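Long-range contacts in NigD-like protein (Bacteroides vulgatus ATCC 8482, PDB 3K6O), which is of unknown function but, as a NigD-like protein with a signal sequence, pairs an N-terminal OB domain with a C-terminal beta sandwich and probably works outside the cytoplasm: residues T21-P26 with L53-R58; K40-Q45 with A68-F73; I91-D96 with V137-I142; M111-D116 with G209-G214. All coordinates share one frame; numbering follows the deposited sequence.

Contact 1 of 4, residues T21-P26 with L53-R58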
loop_
_atom_site.group_PDB
_atom_site.type_symbol
_atom_site.label_atom_id
_atom_site.label_comp_id
_atom_site.label_asym_id
_atom_site.label_seq_id
_atom_site.Cartn_x
_atom_site.Cartn_y
_atom_site.Cartn_z
ATOM N N THR A 21 6.493 -6.791 -3.786
ATOM C CA THR A 21 5.618 -7.908 -3.535
ATOM C C THR A 21 6.419 -9.152 -3.774
ATOM O O THR A 21 7.119 -9.264 -4.757
ATOM C CB THR A 21 4.374 -7.891 -4.463
ATOM O OG1 THR A 21 3.742 -6.598 -4.418
ATOM C CG2 THR A 21 3.337 -8.956 -4.011
ATOM N N VAL A 22 6.333 -10.071 -2.840
ATOM C CA VAL A 22 6.971 -11.360 -2.947
ATOM C C VAL A 22 6.231 -12.192 -3.992
ATOM O O VAL A 22 5.006 -12.206 -4.045
ATOM C CB VAL A 22 6.940 -12.087 -1.578
ATOM C CG1 VAL A 22 7.569 -13.496 -1.678
ATOM C CG2 VAL A 22 7.627 -11.252 -0.498
ATOM N N GLU A 23 6.973 -12.895 -4.831
ATOM C CA GLU A 23 6.365 -13.854 -5.721
ATOM C C GLU A 23 7.218 -15.096 -5.753
ATOM O O GLU A 23 8.341 -15.085 -5.293
ATOM C CB GLU A 23 6.147 -13.239 -7.099
ATOM C CG GLU A 23 5.234 -12.010 -7.100
ATOM C CD GLU A 23 3.761 -12.310 -6.719
ATOM O OE1 GLU A 23 3.352 -13.484 -6.558
ATOM O OE2 GLU A 23 3.007 -11.341 -6.558
ATOM N N LYS A 24 6.627 -16.177 -6.245
ATOM C CA LYS A 24 7.278 -17.467 -6.381
ATOM C C LYS A 24 6.816 -18.155 -7.657
ATOM O O LYS A 24 5.689 -17.992 -8.075
ATOM C CB LYS A 24 6.963 -18.387 -5.201
ATOM C CG LYS A 24 7.417 -17.855 -3.880
ATOM C CD LYS A 24 7.180 -18.830 -2.737
ATOM C CE LYS A 24 8.266 -19.811 -2.583
ATOM N NZ LYS A 24 8.024 -20.655 -1.381
ATOM N N GLN A 25 7.704 -18.913 -8.272
ATOM C CA GLN A 25 7.334 -19.799 -9.358
ATOM C C GLN A 25 8.064 -21.117 -9.161
ATOM O O GLN A 25 9.160 -21.134 -8.605
ATOM C CB GLN A 25 7.665 -19.191 -10.724
ATOM C CG GLN A 25 6.792 -18.000 -11.072
ATOM C CD GLN A 25 7.157 -17.431 -12.416
ATOM O OE1 GLN A 25 7.822 -16.395 -12.517
ATOM N NE2 GLN A 25 6.785 -18.137 -13.459
ATOM N N PRO A 26 7.441 -22.228 -9.605
ATOM C CA PRO A 26 7.910 -23.604 -9.356
ATOM C C PRO A 26 9.330 -23.860 -9.800
ATOM O O PRO A 26 10.027 -24.634 -9.164
ATOM C CB PRO A 26 6.943 -24.480 -10.181
ATOM C CG PRO A 26 5.743 -23.680 -10.337
ATOM C CD PRO A 26 6.127 -22.215 -10.277
ATOM N N LEU A 53 9.193 -16.188 2.971
ATOM C CA LEU A 53 8.204 -15.272 2.471
ATOM C C LEU A 53 7.355 -16.003 1.443
ATOM O O LEU A 53 7.840 -16.862 0.719
ATOM C CB LEU A 53 8.856 -14.018 1.883
ATOM C CG LEU A 53 9.521 -13.137 2.939
ATOM C CD1 LEU A 53 10.402 -12.078 2.315
ATOM C CD2 LEU A 53 8.469 -12.497 3.828
ATOM N N LYS A 54 6.072 -15.674 1.423
ATOM C CA LYS A 54 5.111 -16.333 0.557
ATOM C C LYS A 54 4.644 -15.369 -0.515
ATOM O O LYS A 54 4.584 -14.159 -0.297
ATOM C CB LYS A 54 3.887 -16.816 1.354
ATOM C CG LYS A 54 4.169 -17.753 2.535
ATOM C CD LYS A 54 4.752 -19.105 2.030
ATOM C CE LYS A 54 5.391 -19.955 3.148
ATOM N NZ LYS A 54 6.667 -20.598 2.648
ATOM N N ALA A 55 4.254 -15.933 -1.648
ATOM C CA ALA A 55 3.748 -15.176 -2.773
ATOM C C ALA A 55 2.595 -14.305 -2.334
ATOM O O ALA A 55 1.757 -14.744 -1.582
ATOM C CB ALA A 55 3.316 -16.124 -3.856
ATOM N N GLY A 56 2.587 -13.051 -2.775
ATOM C CA GLY A 56 1.535 -12.117 -2.445
ATOM C C GLY A 56 1.812 -11.298 -1.206
ATOM O O GLY A 56 1.178 -10.288 -1.002
ATOM N N GLU A 57 2.746 -11.709 -0.363
ATOM C CA GLU A 57 3.082 -10.874 0.759
ATOM C C GLU A 57 3.720 -9.588 0.246
ATOM O O GLU A 57 4.468 -9.578 -0.747
ATOM C CB GLU A 57 4.011 -11.581 1.766
ATOM C CG GLU A 57 3.335 -12.616 2.695
ATOM C CD GLU A 57 4.272 -13.115 3.795
ATOM O OE1 GLU A 57 4.356 -12.494 4.879
ATOM O OE2 GLU A 57 4.954 -14.117 3.565
ATOM N N ARG A 58 3.465 -8.516 0.971
ATOM C CA ARG A 58 3.928 -7.212 0.591
ATOM C C ARG A 58 4.964 -6.746 1.613
ATOM O O ARG A 58 4.741 -6.894 2.830
ATOM C CB ARG A 58 2.743 -6.272 0.646
ATOM C CG ARG A 58 3.023 -4.909 0.096
ATOM C CD ARG A 58 2.410 -4.710 -1.243
ATOM N NE ARG A 58 2.447 -3.300 -1.681
ATOM C CZ ARG A 58 3.125 -2.860 -2.743
ATOM N NH1 ARG A 58 3.853 -3.689 -3.487
ATOM N NH2 ARG A 58 3.065 -1.573 -3.067
HETATM O O HOH W 1 8.808 -19.141 0.835
#
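Thr21 turns OG1 anti to its carbonyl carbon (chi1 -51°), and Arg58, with CG anti to the backbone N (-172°) and a bend at chi2, brings its guanidinium round until NH1 faces that hydroxyl. The bond from Arg58 NH1 to Thr21 OG1 is 3.1 Å long but weak, bent to 135° at the hydrogen, with the oxygen at the guanidinium edge near its plane. A valine at Thr21 would probably leave NH1 without this acceptor and the guanidinium less firmly placed. The stronger grip on Arg58 comes from a salt bridge to Asp36.

The backbones are joined by two straight bonds, Val22 N to Glu57 O at 2.8 Å and Gly56 N to Val22 O at 2.9 Å. Both come from the second half of a type II turn, Lys54 to Glu57, whose Gly56 has backbone angles that would jam a side chain against the preceding carbonyl. Glu57 OE2 steadies the turn by accepting from Lys54 N with its anti lone pair. Val22 drops CG1 onto Leu53 CB at 3.8 Å, the two side chains crossing at about a right angle. At the exposed end one water takes bonds from the amines of Lys24 and Lys54.

Within the OB domain, Thr21 and Arg58 form a non-hydrogen-bonded antiparallel pair where strand 58-66 begins beside strand 16-23; strand 32-34 lines the other edge, while Leu53, Glu57 and Arg58 pack on strand 75-93.

Contact 2 of 4, residues K40-Q45 with A68-F73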
loop_
_atom_site.group_PDB
_atom_site.type_symbol
_atom_site.label_atom_id
_atom_site.label_comp_id
_atom_site.label_asym_id
_atom_site.label_seq_id
_atom_site.Cartn_x
_atom_site.Cartn_y
_atom_site.Cartn_z
ATOM N N LYS A 40 11.681 -7.589 -11.623
ATOM C CA LYS A 40 11.829 -8.712 -10.731
ATOM C C LYS A 40 13.252 -8.724 -10.221
ATOM O O LYS A 40 14.207 -8.645 -11.016
ATOM C CB LYS A 40 11.562 -10.014 -11.460
ATOM C CG LYS A 40 10.161 -10.163 -12.078
ATOM C CD LYS A 40 10.037 -11.564 -12.668
ATOM C CE LYS A 40 9.420 -11.561 -14.076
ATOM N NZ LYS A 40 8.005 -10.998 -14.074
ATOM N N LEU A 41 13.384 -8.868 -8.910
ATOM C CA LEU A 41 14.677 -8.833 -8.239
ATOM C C LEU A 41 15.010 -10.197 -7.670
ATOM O O LEU A 41 14.180 -10.789 -6.954
ATOM C CB LEU A 41 14.639 -7.795 -7.111
ATOM C CG LEU A 41 14.185 -6.373 -7.476
ATOM C CD1 LEU A 41 14.220 -5.463 -6.247
ATOM C CD2 LEU A 41 15.034 -5.809 -8.603
ATOM N N TRP A 42 16.202 -10.707 -8.009
ATOM C CA TRP A 42 16.694 -11.905 -7.411
ATOM C C TRP A 42 17.582 -11.633 -6.186
ATOM O O TRP A 42 18.586 -10.878 -6.270
ATOM C CB TRP A 42 17.478 -12.729 -8.433
ATOM C CG TRP A 42 17.828 -14.079 -7.894
ATOM C CD1 TRP A 42 19.041 -14.502 -7.455
ATOM C CD2 TRP A 42 16.922 -15.175 -7.692
ATOM N NE1 TRP A 42 18.960 -15.800 -7.012
ATOM C CE2 TRP A 42 17.669 -16.238 -7.147
ATOM C CE3 TRP A 42 15.547 -15.356 -7.932
ATOM C CZ2 TRP A 42 17.090 -17.469 -6.813
ATOM C CZ3 TRP A 42 14.963 -16.581 -7.601
ATOM C CH2 TRP A 42 15.736 -17.620 -7.053
ATOM N N VAL A 43 17.260 -12.282 -5.069
ATOM C CA VAL A 43 18.015 -12.085 -3.821
ATOM C C VAL A 43 19.269 -12.960 -3.768
ATOM O O VAL A 43 19.170 -14.184 -3.632
ATOM C CB VAL A 43 17.142 -12.350 -2.566
ATOM C CG1 VAL A 43 17.949 -12.058 -1.276
ATOM C CG2 VAL A 43 15.831 -11.513 -2.598
ATOM N N VAL A 44 20.450 -12.346 -3.881
ATOM C CA VAL A 44 21.696 -13.099 -3.828
ATOM C C VAL A 44 22.412 -12.903 -2.487
ATOM O O VAL A 44 23.273 -13.680 -2.168
ATOM C CB VAL A 44 22.681 -12.749 -4.995
ATOM C CG1 VAL A 44 22.067 -13.123 -6.335
ATOM C CG2 VAL A 44 23.058 -11.233 -4.988
ATOM N N GLN A 45 22.070 -11.856 -1.735
ATOM C CA GLN A 45 22.547 -11.678 -0.370
ATOM C C GLN A 45 21.377 -11.191 0.481
ATOM O O GLN A 45 20.513 -10.454 0.001
ATOM C CB GLN A 45 23.689 -10.658 -0.330
ATOM C CG GLN A 45 24.993 -11.104 -1.074
ATOM C CD GLN A 45 26.026 -10.014 -1.210
ATOM O OE1 GLN A 45 25.850 -8.911 -0.693
ATOM N NE2 GLN A 45 27.124 -10.309 -1.935
ATOM N N ALA A 68 23.230 -6.265 -12.810
ATOM C CA ALA A 68 22.201 -6.782 -13.702
ATOM C C ALA A 68 21.997 -8.276 -13.434
ATOM O O ALA A 68 22.926 -8.976 -13.069
ATOM C CB ALA A 68 22.581 -6.553 -15.191
ATOM N N GLY A 69 20.780 -8.756 -13.643
ATOM C CA GLY A 69 20.441 -10.143 -13.341
ATOM C C GLY A 69 20.514 -11.099 -14.510
ATOM O O GLY A 69 21.427 -11.058 -15.281
ATOM N N GLU A 70 19.526 -11.972 -14.613
ATOM C CA GLU A 70 19.563 -13.107 -15.506
ATOM C C GLU A 70 18.210 -13.756 -15.457
ATOM O O GLU A 70 17.471 -13.561 -14.488
ATOM C CB GLU A 70 20.590 -14.137 -15.014
ATOM C CG GLU A 70 20.303 -14.661 -13.565
ATOM C CD GLU A 70 20.627 -13.635 -12.482
ATOM O OE1 GLU A 70 21.730 -13.070 -12.535
ATOM O OE2 GLU A 70 19.790 -13.390 -11.589
ATOM N N SER A 71 17.872 -14.513 -16.497
ATOM C CA SER A 71 16.738 -15.402 -16.482
ATOM C C SER A 71 15.428 -14.666 -16.159
ATOM O O SER A 71 14.508 -15.263 -15.580
ATOM C CB SER A 71 17.033 -16.517 -15.453
ATOM O OG SER A 71 16.238 -17.689 -15.630
ATOM N N GLY A 72 15.361 -13.386 -16.552
ATOM C CA GLY A 72 14.183 -12.514 -16.382
ATOM C C GLY A 72 14.194 -11.615 -15.138
ATOM O O GLY A 72 13.255 -10.825 -14.927
ATOM N N PHE A 73 15.220 -11.760 -14.285
ATOM C CA PHE A 73 15.368 -10.896 -13.118
ATOM C C PHE A 73 16.191 -9.719 -13.549
ATOM O O PHE A 73 17.308 -9.886 -14.050
ATOM C CB PHE A 73 16.006 -11.657 -11.933
ATOM C CG PHE A 73 15.207 -12.847 -11.519
ATOM C CD1 PHE A 73 14.047 -12.687 -10.825
ATOM C CD2 PHE A 73 15.561 -14.118 -11.920
ATOM C CE1 PHE A 73 13.242 -13.781 -10.494
ATOM C CE2 PHE A 73 14.784 -15.207 -11.596
ATOM C CZ PHE A 73 13.617 -15.038 -10.866
HETATM O O HOH W 2 12.446 -8.154 -14.248
#
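Trp42 and Phe73 meet obliquely, the six-membered ring of the indole tilted 50° from the phenyl plane and the two centroids 4.9 Å apart. The closest touch is made by Trp42 CE3, which stands over a face of Phe73, displaced toward the rim, and comes to 3.5 Å from Phe73 CZ. With CG anti to the backbone N (chi1 -171°), Trp42 swings its indole across that face while its CB stays beside the root of the phenyl, 3.8 Å from Phe73 CG. Phe73 CD1 in turn lies 3.7 Å from Lys40 CB, which puts the phenyl beside two residues that point the same way from strand 40-43.

The ring is carried by a type I' beta turn, Glu70 to Phe73, in the connection between strands 58-66 and 75-93 of the OB domain. Gly72 sits in this hairpin-type turn with backbone angles (phi 96°) at which a side chain would be jammed against the carbonyl before it. The turn is closed by Phe73 N bonding to Glu70 O at 2.9 Å.

Polar links are few and indirect. A water accepts from Lys40 N and donates to Gly72 O, bridging the start of the strand to the turn. Glu70 brings OE2 to within 4.0 Å of Trp42 CB, but its other oxygen, OE1, is held by Asn76. Tyr28 and Tyr32 each meet the Phe73 ring edge-to-face, extending the aromatic cluster, and Tyr32 also touches Lys40 and Trp42.

Contact 3 of 4, residues I91-D96 with V137-I142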
loop_
_atom_site.group_PDB
_atom_site.type_symbol
_atom_site.label_atom_id
_atom_site.label_comp_id
_atom_site.label_asym_id
_atom_site.label_seq_id
_atom_site.Cartn_x
_atom_site.Cartn_y
_atom_site.Cartn_z
ATOM N N ILE A 91 -13.669 -3.080 0.441
ATOM C CA ILE A 91 -14.975 -3.552 0.882
ATOM C C ILE A 91 -16.091 -2.603 0.430
ATOM O O ILE A 91 -15.862 -1.446 0.091
ATOM C CB ILE A 91 -15.037 -3.707 2.428
ATOM C CG1 ILE A 91 -14.845 -2.377 3.115
ATOM C CG2 ILE A 91 -13.989 -4.734 2.956
ATOM C CD1 ILE A 91 -15.179 -2.427 4.687
ATOM N N GLY A 92 -17.321 -3.099 0.514
ATOM C CA GLY A 92 -18.521 -2.314 0.225
ATOM C C GLY A 92 -18.981 -1.583 1.464
ATOM O O GLY A 92 -19.008 -2.160 2.548
ATOM N N LEU A 93 -19.263 -0.292 1.321
ATOM C CA LEU A 93 -19.844 0.507 2.381
ATOM C C LEU A 93 -21.336 0.663 2.084
ATOM O O LEU A 93 -21.710 1.188 1.039
ATOM C CB LEU A 93 -19.150 1.882 2.418
ATOM C CG LEU A 93 -19.840 2.958 3.227
ATOM C CD1 LEU A 93 -19.966 2.518 4.705
ATOM C CD2 LEU A 93 -19.150 4.369 3.092
ATOM N N ASN A 94 -22.189 0.214 2.994
ATOM C CA ASN A 94 -23.630 0.250 2.799
ATOM C C ASN A 94 -24.294 0.741 4.092
ATOM O O ASN A 94 -23.623 0.918 5.065
ATOM C CB ASN A 94 -24.100 -1.131 2.348
ATOM C CG ASN A 94 -23.795 -2.207 3.353
ATOM O OD1 ASN A 94 -24.237 -2.140 4.503
ATOM N ND2 ASN A 94 -23.079 -3.226 2.936
ATOM N N PRO A 95 -25.612 1.008 4.091
ATOM C CA PRO A 95 -26.243 1.525 5.314
ATOM C C PRO A 95 -26.090 0.638 6.546
ATOM O O PRO A 95 -26.051 1.151 7.664
ATOM C CB PRO A 95 -27.721 1.600 4.922
ATOM C CG PRO A 95 -27.687 1.884 3.489
ATOM C CD PRO A 95 -26.543 1.061 2.951
ATOM N N ASP A 96 -26.007 -0.675 6.371
ATOM C CA ASP A 96 -25.900 -1.587 7.529
ATOM C C ASP A 96 -24.537 -1.592 8.236
ATOM O O ASP A 96 -24.499 -1.596 9.466
ATOM C CB ASP A 96 -26.278 -3.014 7.150
ATOM C CG ASP A 96 -27.682 -3.086 6.633
ATOM O OD1 ASP A 96 -28.622 -2.696 7.365
ATOM O OD2 ASP A 96 -27.816 -3.450 5.450
ATOM N N VAL A 137 -13.160 1.851 0.785
ATOM C CA VAL A 137 -14.481 1.366 0.548
ATOM C C VAL A 137 -15.040 1.907 -0.734
ATOM O O VAL A 137 -14.691 2.999 -1.158
ATOM C CB VAL A 137 -15.380 1.761 1.719
ATOM C CG1 VAL A 137 -14.677 1.410 3.068
ATOM C CG2 VAL A 137 -15.729 3.235 1.612
ATOM N N VAL A 138 -15.937 1.143 -1.337
ATOM C CA VAL A 138 -16.868 1.657 -2.340
ATOM C C VAL A 138 -18.160 2.076 -1.677
ATOM O O VAL A 138 -18.814 1.261 -1.031
ATOM C CB VAL A 138 -17.181 0.592 -3.398
ATOM C CG1 VAL A 138 -18.165 1.144 -4.535
ATOM C CG2 VAL A 138 -15.873 0.041 -3.982
ATOM N N ASN A 139 -18.526 3.341 -1.829
ATOM C CA ASN A 139 -19.711 3.865 -1.174
ATOM C C ASN A 139 -20.935 3.494 -1.990
ATOM O O ASN A 139 -21.165 4.068 -3.062
ATOM C CB ASN A 139 -19.609 5.386 -1.044
ATOM C CG ASN A 139 -20.689 5.978 -0.113
ATOM O OD1 ASN A 139 -21.740 5.395 0.001
ATOM N ND2 ASN A 139 -20.437 7.158 0.511
ATOM N N GLU A 140 -21.724 2.550 -1.484
ATOM C CA GLU A 140 -22.865 2.038 -2.209
ATOM C C GLU A 140 -24.145 2.840 -1.941
ATOM O O GLU A 140 -25.222 2.438 -2.406
ATOM C CB GLU A 140 -23.069 0.555 -1.881
ATOM C CG GLU A 140 -21.849 -0.318 -2.285
ATOM C CD GLU A 140 -21.912 -1.738 -1.772
ATOM O OE1 GLU A 140 -22.815 -2.023 -0.997
ATOM O OE2 GLU A 140 -21.071 -2.586 -2.157
HETATM N N MSE A 141 -24.030 3.958 -1.215
HETATM C CA MSE A 141 -25.172 4.779 -0.815
HETATM C C MSE A 141 -25.405 6.067 -1.661
HETATM O O MSE A 141 -26.393 6.784 -1.437
HETATM C CB MSE A 141 -24.972 5.250 0.664
HETATM C CG MSE A 141 -25.162 4.146 1.709
HETATM SE SE MSE A 141 -24.894 4.790 3.495
HETATM C CE MSE A 141 -22.984 4.256 3.606
ATOM N N ILE A 142 -24.486 6.361 -2.579
ATOM C CA ILE A 142 -24.504 7.563 -3.378
ATOM C C ILE A 142 -24.585 7.179 -4.864
ATOM O O ILE A 142 -24.180 6.098 -5.215
ATOM C CB ILE A 142 -23.241 8.353 -3.162
ATOM C CG1 ILE A 142 -21.995 7.581 -3.610
ATOM C CG2 ILE A 142 -23.071 8.711 -1.703
ATOM C CD1 ILE A 142 -20.741 8.414 -3.484
#
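Leu93 fits against Val137 and Met141, a selenomethionine, where the end of strand 75-93 runs parallel to strand 133-139 in the C-terminal beta sandwich. Its CB lies 3.5 Å from Val138 O and also meets Val137 CG2. CG, set anti to the backbone N (chi1 166°), is pressed by Met141 CE at 3.4 Å, tighter than usual carbon contact, the two side chains crossing at about a right angle. At the tip CD1 also leans on Met141 CE, while CD2 lies between that methyl, Val137 CG2 and the amide carbon of Asn139. Met98 and Ile101 of helix 98-101 pack on Leu93 too.

The parallel ladder is held by Val138 N to Ile91 O, Leu93 N to Val138 O and, past the strand end, Glu140 N to Leu93 O at 2.9 Å. Asn139 OD1 then accepts from Met141 N at 3.0 Å, an Asx turn, while its ND2 is bonded to Glu153. A leucine in place of Asn139 would probably leave Met141 N and Glu153 without these partners and free the turn to shift. On the surface, Met141 CG rests on the Pro95 ring, 3.6 Å from Pro95 CD.

Contact 4 of 4, residues M111-D116 with G209-G214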
loop_
_atom_site.group_PDB
_atom_site.type_symbol
_atom_site.label_atom_id
_atom_site.label_comp_id
_atom_site.label_asym_id
_atom_site.label_seq_id
_atom_site.Cartn_x
_atom_site.Cartn_y
_atom_site.Cartn_z
HETATM N N MSE A 111 0.115 8.896 0.397
HETATM C CA MSE A 111 -0.789 8.038 -0.333
HETATM C C MSE A 111 -0.489 8.070 -1.810
HETATM O O MSE A 111 -0.395 9.135 -2.388
HETATM C CB MSE A 111 -2.248 8.423 -0.106
HETATM C CG MSE A 111 -3.248 7.514 -0.938
HETATM SE SE MSE A 111 -5.033 8.366 -0.909
HETATM C CE MSE A 111 -5.244 8.166 0.952
ATOM N N TRP A 112 -0.384 6.893 -2.421
ATOM C CA TRP A 112 -0.179 6.812 -3.855
ATOM C C TRP A 112 -0.636 5.465 -4.381
ATOM O O TRP A 112 -0.508 4.452 -3.697
ATOM C CB TRP A 112 1.293 7.060 -4.215
ATOM C CG TRP A 112 2.211 5.892 -3.984
ATOM C CD1 TRP A 112 2.705 5.068 -4.918
ATOM C CD2 TRP A 112 2.748 5.451 -2.730
ATOM N NE1 TRP A 112 3.550 4.148 -4.344
ATOM C CE2 TRP A 112 3.574 4.353 -2.993
ATOM C CE3 TRP A 112 2.618 5.891 -1.411
ATOM C CZ2 TRP A 112 4.252 3.657 -1.985
ATOM C CZ3 TRP A 112 3.319 5.202 -0.398
ATOM C CH2 TRP A 112 4.126 4.108 -0.697
ATOM N N PRO A 113 -1.176 5.448 -5.599
ATOM C CA PRO A 113 -1.469 4.182 -6.255
ATOM C C PRO A 113 -0.267 3.657 -7.005
ATOM O O PRO A 113 0.551 4.431 -7.482
ATOM C CB PRO A 113 -2.567 4.559 -7.260
ATOM C CG PRO A 113 -2.239 5.966 -7.655
ATOM C CD PRO A 113 -1.582 6.609 -6.416
ATOM N N SER A 114 -0.196 2.347 -7.107
ATOM C CA SER A 114 0.674 1.644 -8.002
ATOM C C SER A 114 -0.237 0.791 -8.902
ATOM O O SER A 114 -1.461 0.845 -8.775
ATOM C CB SER A 114 1.589 0.725 -7.194
ATOM O OG SER A 114 0.798 -0.203 -6.467
ATOM N N ASP A 115 0.355 -0.046 -9.749
ATOM C CA ASP A 115 -0.431 -0.852 -10.684
ATOM C C ASP A 115 -1.450 -1.697 -9.957
ATOM O O ASP A 115 -2.527 -1.906 -10.492
ATOM C CB ASP A 115 0.454 -1.765 -11.570
ATOM C CG ASP A 115 -0.280 -2.274 -12.864
ATOM O OD1 ASP A 115 -0.887 -1.451 -13.597
ATOM O OD2 ASP A 115 -0.240 -3.513 -13.141
ATOM N N ASP A 116 -1.109 -2.215 -8.774
ATOM C CA ASP A 116 -1.976 -3.179 -8.107
ATOM C C ASP A 116 -2.566 -2.681 -6.809
ATOM O O ASP A 116 -3.520 -3.293 -6.342
ATOM C CB ASP A 116 -1.277 -4.512 -7.779
ATOM C CG ASP A 116 -0.781 -5.256 -9.003
ATOM O OD1 ASP A 116 -1.429 -5.249 -10.079
ATOM O OD2 ASP A 116 0.274 -5.886 -8.856
ATOM N N GLY A 209 4.879 6.910 -12.621
ATOM C CA GLY A 209 5.866 6.795 -11.537
ATOM C C GLY A 209 6.100 8.101 -10.749
ATOM O O GLY A 209 6.760 8.079 -9.701
ATOM N N GLU A 210 5.552 9.219 -11.239
ATOM C CA GLU A 210 5.742 10.539 -10.608
ATOM C C GLU A 210 4.973 10.664 -9.279
ATOM O O GLU A 210 5.281 11.521 -8.475
ATOM C CB GLU A 210 5.294 11.672 -11.547
ATOM C CG GLU A 210 6.203 11.929 -12.700
ATOM C CD GLU A 210 5.544 12.728 -13.823
ATOM O OE1 GLU A 210 4.499 12.265 -14.355
ATOM O OE2 GLU A 210 6.076 13.812 -14.174
ATOM N N ASP A 211 3.988 9.800 -9.062
ATOM C CA ASP A 211 3.227 9.806 -7.841
ATOM C C ASP A 211 3.970 9.144 -6.663
ATOM O O ASP A 211 3.542 9.305 -5.522
ATOM C CB ASP A 211 1.912 9.026 -8.033
ATOM C CG ASP A 211 0.947 9.677 -9.013
ATOM O OD1 ASP A 211 1.085 10.865 -9.358
ATOM O OD2 ASP A 211 0.012 8.961 -9.409
ATOM N N VAL A 212 5.040 8.384 -6.928
ATOM C CA VAL A 212 5.668 7.551 -5.896
ATOM C C VAL A 212 6.554 8.428 -5.007
ATOM O O VAL A 212 7.444 9.089 -5.507
ATOM C CB VAL A 212 6.508 6.378 -6.525
ATOM C CG1 VAL A 212 7.168 5.529 -5.440
ATOM C CG2 VAL A 212 5.608 5.503 -7.462
ATOM N N PRO A 213 6.295 8.457 -3.678
ATOM C CA PRO A 213 7.167 9.256 -2.809
ATOM C C PRO A 213 8.549 8.638 -2.665
ATOM O O PRO A 213 8.680 7.443 -2.789
ATOM C CB PRO A 213 6.425 9.266 -1.453
ATOM C CG PRO A 213 5.243 8.445 -1.619
ATOM C CD PRO A 213 5.285 7.720 -2.907
ATOM N N GLY A 214 9.565 9.461 -2.438
ATOM C CA GLY A 214 10.893 8.965 -2.025
ATOM C C GLY A 214 10.906 8.640 -0.534
ATOM O O GLY A 214 10.291 9.342 0.266
HETATM O O HOH W 3 1.819 10.535 -4.318
#
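One face of the Trp112 indole carries the ring of Pro213, and beside it, over the same flat system, the backbone of Val212. Pro213 CD is the nearest atom, 3.4 Å from Trp112 CD2 and offset toward the rim; it makes a CH-pi contact, 3.7 Å from the centroid of the six-membered ring and 23° off its normal. Val212 CA makes a second, longer CH-pi contact over the five-membered ring. These CH-pi contacts lay the C-terminal segment before helix 217-221 against the end of strand 107-113 in the beta-sandwich domain.

At the pyrrole end of the indole both methyls of Val212 approach the nitrogen from the Pro213 side, CG1 and CG2 each 4.0 Å from Trp112 NE1, with CG2 also reaching CD1. Pro213 CG spreads the proline's cover outward over CE3 and CZ3. The indole is brought to this surface by a chi1 of 78°, which sets Trp112 CG between its backbone N and carbonyl carbon. Phe215, a little further along the same segment, meets the indole with its ring plane inclined by about 50°.

Asp211 lies nearer the strand backbone. Its OD2 sits about equally far from CD and CG of Pro113, a loose contact, and Phe203 of strand 199-204 touches both Asp211 and Pro113. The type I turn from Gly209 to Val212 presents the Asp211 carbonyl to the strand: Asp211 O comes to 3.4 Å from Trp112 CB.

Overall arrangement
From the N terminus, contact 1 closes the first loop, bringing 53-58 back to strand 16-23. Contact 2 opens within that loop, at 40-45, and closes beyond it, at 68-73, so the two cross; their centres are about 14 Å apart, and both belong to the OB domain. Strand 75-93 then runs on into the beta sandwich. Contact 3 joins its far end to strand 133-139, about 42 Å from contact 2, centre to centre. Contact 4 opens inside this third loop, at 111-116, and crosses it by closing only at 209-214, near the C terminus. It lies between the extremes, its nearest atoms about 4 Å from contact 1 and about 10 Å from contact 3.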